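1-pyrroline-5-carboxylate dehydrogenase (Thermus thermophilus, PDB 1UZB) probably catalyses the NAD+-dependent oxidation of glutamate semialdehyde, the open form of 1-pyrroline-5-carboxylate, to glutamate, the last step of proline breakdown. Local coordinates at residues Ala294-Glu299 / Ala432-Val437; Pro408-Ile413 / Ala438-Tyr443. One frame throughout, in Å; residues are numbered along the deposited sequence.

Contact 1 of 2, residues Ala294-Glu299 / Ala432-Val437; sequences AIIVDE and AEALEV
The peptide group joining Ala-434 to Leu-435 carries CD1 of Ile-296 on one of its faces. CD1 of Ile-296 sits almost straight above the carbonyl carbon, 3.9 Å from Ala-434 C, and about as near to its oxygen. Two methyls lie near this spot, one from each residue the peptide joins. CB of Ala-434 meets CG2 of Ile-296 at 3.7 Å. CD2 of Leu-435 meets CD1 of Ile-296 at 4.0 Å. The CB of Leu-435 points away from the strand, but the end of its side chain turns back. Both branches of Ile-296 reach Ala-434, and CD1 goes on to Leu-435. CG1 lies beside the backbone N (chi1 -66°), which leaves CG2 anti to it; the extended chi2 of 171° then carries CD1 out over the peptide. All three residues are buried, and Phe-464 packs on both Ile-296 and Leu-435. With an alanine in place of Ile-296, the Ala-434 peptide face and the Leu-435 methyl would probably lose their cover, and a gap would open beside Phe-464. Ile-295 and Val-297 pack instead on helix 303-315, across the sheet. Strand 293-297 thus lies between two helix layers. Helix 431-439 links parallel strands 422-428 and 446-450, so the contact belongs to a beta-alpha-beta crossover of the alpha/beta sheet in an aldehyde dehydrogenase domain.

Contact 2 of 2, residues Pro408-Ile413 / Ala438-Tyr443; sequences PPKARI and ANDTPY
A type I beta turn from Pro-408 to Ala-411 faces the C-terminal end of helix 431-439, and one surface salt bridge ties the two together. The turn belongs to the loop between strands 402-405 and 422-428 of the alpha/beta sheet. Lys-410 lies in the turn, and its terminal ammonium group reaches Asp-440, the first residue past the helix to leave helical backbone angles. NZ of Lys-410 stands 2.7 Å from OD2 of Asp-440. The bond uses the syn lone pair of OD2, on the side of the other oxygen, yet OD1 of Asp-440 remains 3.8 Å from NZ, so one carboxylate oxygen makes the bridge. The lysine chain runs extended until its last torsion, where a bend (chi4 -61°) swings NZ in to the acid. Asp-440 holds its CG anti to the backbone N (chi1 -170°), which sends the carboxylate out to meet it. The two side chains cross at about a right angle. Gln-415 adds a second tie, its NE2 bonding to both Pro-409 O and Asp-440 O. Asp-440 is also the centre of an inverse gamma turn, closed by Thr-441 N and Asn-439 O at 2.9 Å. An ST turn follows, in which OG1 of Thr-441 accepts a hydrogen bond from the backbone N of Tyr-443 at 3.1 Å, with an N-H...O angle of 146°.

In the fold
Both contacts use helix 431-439: contact 1 its body, contact 2 its last residues and the chain just after. Their centres lie 12 Å apart, and they touch. CD1 of Ile-296 reaches CB of Ala-438 at 4.0 Å, and CG2 of Val-437 meets CG of Pro-409 at 4.1 Å. Through Val-437 and Pro-409 the apolar packing of the helix reaches the loop that carries the salt bridge. Arg-327 of the neighbouring strand 325-331 bonds to the carbonyls of both Val-437 and Ala-438, one from each contact. The sheet that holds strand 293-297 probably belongs to the catalytic domain, as in other aldehyde dehydrogenases.

Contact 1 of 2, residues Ala294-Glu299 / Ala432-Val437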
# COMPACT_ATOMS: atom_id res chain seq x y z
N ALA A 294 36.03 -10.44 -15.09
CA ALA A 294 37.15 -10.39 -14.17
C ALA A 294 36.75 -10.37 -12.71
O ALA A 294 35.67 -9.90 -12.33
CB ALA A 294 38.01 -9.17 -14.47
N ILE A 295 37.65 -10.90 -11.89
CA ILE A 295 37.50 -10.85 -10.45
C ILE A 295 38.74 -10.08 -10.00
O ILE A 295 39.87 -10.42 -10.37
CB ILE A 295 37.53 -12.24 -9.77
CG1 ILE A 295 36.23 -12.99 -10.07
CG2 ILE A 295 37.73 -12.07 -8.26
CD1 ILE A 295 36.20 -14.40 -9.53
N ILE A 296 38.51 -9.03 -9.23
CA ILE A 296 39.58 -8.21 -8.68
C ILE A 296 39.79 -8.62 -7.24
O ILE A 296 38.83 -8.84 -6.51
CB ILE A 296 39.19 -6.71 -8.64
CG1 ILE A 296 39.02 -6.15 -10.05
CG2 ILE A 296 40.25 -5.92 -7.86
CD1 ILE A 296 38.44 -4.75 -10.09
N VAL A 297 41.05 -8.74 -6.82
CA VAL A 297 41.34 -9.07 -5.43
C VAL A 297 42.38 -8.07 -4.95
O VAL A 297 43.41 -7.89 -5.61
CB VAL A 297 41.91 -10.49 -5.24
CG1 VAL A 297 42.07 -10.78 -3.75
CG2 VAL A 297 41.00 -11.52 -5.88
N ASP A 298 42.12 -7.39 -3.84
CA ASP A 298 43.11 -6.46 -3.31
C ASP A 298 43.77 -7.03 -2.06
O ASP A 298 43.42 -8.13 -1.62
CB ASP A 298 42.53 -5.05 -3.06
CG ASP A 298 41.51 -5.00 -1.94
OD1 ASP A 298 41.63 -5.76 -0.96
OD2 ASP A 298 40.59 -4.15 -2.04
N GLU A 299 44.73 -6.31 -1.50
CA GLU A 299 45.47 -6.80 -0.35
C GLU A 299 44.71 -6.96 0.96
O GLU A 299 45.23 -7.58 1.90
CB GLU A 299 46.71 -5.92 -0.10
CG GLU A 299 46.39 -4.49 0.30
CD GLU A 299 47.64 -3.66 0.53
OE1 GLU A 299 48.46 -3.54 -0.41
OE2 GLU A 299 47.81 -3.13 1.64
N ALA A 432 42.54 1.38 -8.10
CA ALA A 432 42.10 2.25 -9.19
C ALA A 432 42.52 1.63 -10.52
O ALA A 432 41.74 1.59 -11.47
CB ALA A 432 42.71 3.64 -9.04
N GLU A 433 43.75 1.15 -10.58
CA GLU A 433 44.25 0.53 -11.80
C GLU A 433 43.48 -0.76 -12.07
O GLU A 433 43.21 -1.11 -13.21
CB GLU A 433 45.75 0.24 -11.68
CG GLU A 433 46.39 -0.27 -12.95
CD GLU A 433 47.90 -0.33 -12.85
OE1 GLU A 433 48.53 0.74 -12.70
OE2 GLU A 433 48.46 -1.44 -12.91
N ALA A 434 43.11 -1.46 -11.00
CA ALA A 434 42.35 -2.70 -11.14
C ALA A 434 41.01 -2.43 -11.83
O ALA A 434 40.61 -3.15 -12.74
CB ALA A 434 42.12 -3.35 -9.78
N LEU A 435 40.33 -1.37 -11.40
CA LEU A 435 39.04 -1.02 -12.00
C LEU A 435 39.22 -0.60 -13.46
O LEU A 435 38.39 -0.93 -14.31
CB LEU A 435 38.37 0.11 -11.21
CG LEU A 435 37.78 -0.29 -9.85
CD1 LEU A 435 37.35 0.96 -9.10
CD2 LEU A 435 36.60 -1.23 -10.06
N GLU A 436 40.30 0.13 -13.74
CA GLU A 436 40.56 0.56 -15.11
C GLU A 436 40.73 -0.65 -16.02
O GLU A 436 40.13 -0.71 -17.10
CB GLU A 436 41.83 1.43 -15.15
CG GLU A 436 41.65 2.82 -14.56
CD GLU A 436 42.95 3.59 -14.48
OE1 GLU A 436 42.91 4.79 -14.14
OE2 GLU A 436 44.02 3.00 -14.76
N VAL A 437 41.53 -1.61 -15.58
CA VAL A 437 41.77 -2.82 -16.36
C VAL A 437 40.48 -3.64 -16.47
O VAL A 437 40.16 -4.18 -17.53
CB VAL A 437 42.88 -3.68 -15.72
CG1 VAL A 437 42.96 -5.04 -16.39
CG2 VAL A 437 44.22 -2.96 -15.85

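Contact 2 of 2, residues Pro408-Ile413 / Ala438-Tyr443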
# COMPACT_ATOMS: atom_id res chain seq x y z
N PRO A 408 49.35 -9.11 -20.35
CA PRO A 408 49.10 -7.69 -20.65
C PRO A 408 47.59 -7.48 -20.78
O PRO A 408 46.90 -8.30 -21.39
CB PRO A 408 49.82 -7.49 -21.98
CG PRO A 408 50.95 -8.47 -21.90
CD PRO A 408 50.27 -9.70 -21.33
N PRO A 409 47.07 -6.39 -20.21
CA PRO A 409 45.63 -6.12 -20.28
C PRO A 409 45.02 -6.15 -21.68
O PRO A 409 43.86 -6.53 -21.85
CB PRO A 409 45.50 -4.74 -19.64
CG PRO A 409 46.60 -4.74 -18.63
CD PRO A 409 47.75 -5.36 -19.40
N LYS A 410 45.79 -5.77 -22.69
CA LYS A 410 45.28 -5.75 -24.06
C LYS A 410 45.64 -6.97 -24.90
O LYS A 410 45.40 -7.00 -26.11
CB LYS A 410 45.74 -4.47 -24.76
CG LYS A 410 45.18 -3.20 -24.12
CD LYS A 410 45.58 -1.95 -24.89
CE LYS A 410 45.04 -0.70 -24.21
NZ LYS A 410 43.56 -0.68 -24.12
N ALA A 411 46.20 -8.00 -24.27
CA ALA A 411 46.55 -9.23 -24.98
C ALA A 411 45.25 -9.89 -25.44
O ALA A 411 44.20 -9.70 -24.83
CB ALA A 411 47.30 -10.17 -24.05
N ARG A 412 45.32 -10.66 -26.52
CA ARG A 412 44.12 -11.33 -27.01
C ARG A 412 43.47 -12.20 -25.94
O ARG A 412 42.24 -12.23 -25.82
CB ARG A 412 44.44 -12.16 -28.25
CG ARG A 412 44.92 -11.33 -29.43
CD ARG A 412 45.04 -12.19 -30.68
NE ARG A 412 43.74 -12.75 -31.06
CZ ARG A 412 43.58 -13.70 -31.97
NH1 ARG A 412 42.36 -14.15 -32.26
NH2 ARG A 412 44.63 -14.22 -32.60
N ILE A 413 44.27 -12.92 -25.15
CA ILE A 413 43.69 -13.78 -24.13
C ILE A 413 43.10 -12.99 -22.96
O ILE A 413 42.46 -13.57 -22.08
CB ILE A 413 44.70 -14.82 -23.57
CG1 ILE A 413 45.92 -14.13 -22.96
CG2 ILE A 413 45.10 -15.79 -24.68
CD1 ILE A 413 46.77 -15.05 -22.11
N ALA A 438 39.72 -3.70 -15.38
CA ALA A 438 38.48 -4.45 -15.37
C ALA A 438 37.51 -3.92 -16.42
O ALA A 438 36.88 -4.69 -17.15
CB ALA A 438 37.84 -4.40 -13.99
N ASN A 439 37.40 -2.59 -16.50
CA ASN A 439 36.49 -1.96 -17.45
C ASN A 439 36.97 -1.92 -18.89
O ASN A 439 36.16 -1.78 -19.81
CB ASN A 439 36.16 -0.53 -17.01
CG ASN A 439 35.25 -0.49 -15.81
OD1 ASN A 439 34.30 -1.26 -15.71
ND2 ASN A 439 35.52 0.43 -14.89
N ASP A 440 38.28 -2.05 -19.09
CA ASP A 440 38.83 -1.97 -20.43
C ASP A 440 38.75 -3.22 -21.30
O ASP A 440 39.77 -3.83 -21.62
CB ASP A 440 40.27 -1.45 -20.37
CG ASP A 440 40.83 -1.11 -21.75
OD1 ASP A 440 40.03 -0.76 -22.64
OD2 ASP A 440 42.06 -1.17 -21.92
N THR A 441 37.53 -3.59 -21.65
CA THR A 441 37.26 -4.70 -22.56
C THR A 441 35.97 -4.28 -23.27
O THR A 441 35.30 -3.35 -22.83
CB THR A 441 36.99 -6.08 -21.87
OG1 THR A 441 35.65 -6.13 -21.39
CG2 THR A 441 37.97 -6.31 -20.74
N PRO A 442 35.62 -4.95 -24.37
CA PRO A 442 34.39 -4.57 -25.08
C PRO A 442 33.13 -5.09 -24.40
O PRO A 442 32.02 -4.75 -24.80
CB PRO A 442 34.57 -5.23 -26.45
CG PRO A 442 36.07 -5.42 -26.58
CD PRO A 442 36.45 -5.84 -25.19
N TYR A 443 33.31 -5.91 -23.36
CA TYR A 443 32.20 -6.53 -22.65
C TYR A 443 31.82 -5.88 -21.32
O TYR A 443 32.44 -4.92 -20.88
CB TYR A 443 32.52 -8.00 -22.39
CG TYR A 443 32.68 -8.84 -23.64
CD1 TYR A 443 33.94 -9.21 -24.12
CD2 TYR A 443 31.55 -9.32 -24.31
CE1 TYR A 443 34.07 -10.04 -25.23
CE2 TYR A 443 31.67 -10.15 -25.42
CZ TYR A 443 32.93 -10.51 -25.87
OH TYR A 443 33.03 -11.36 -26.95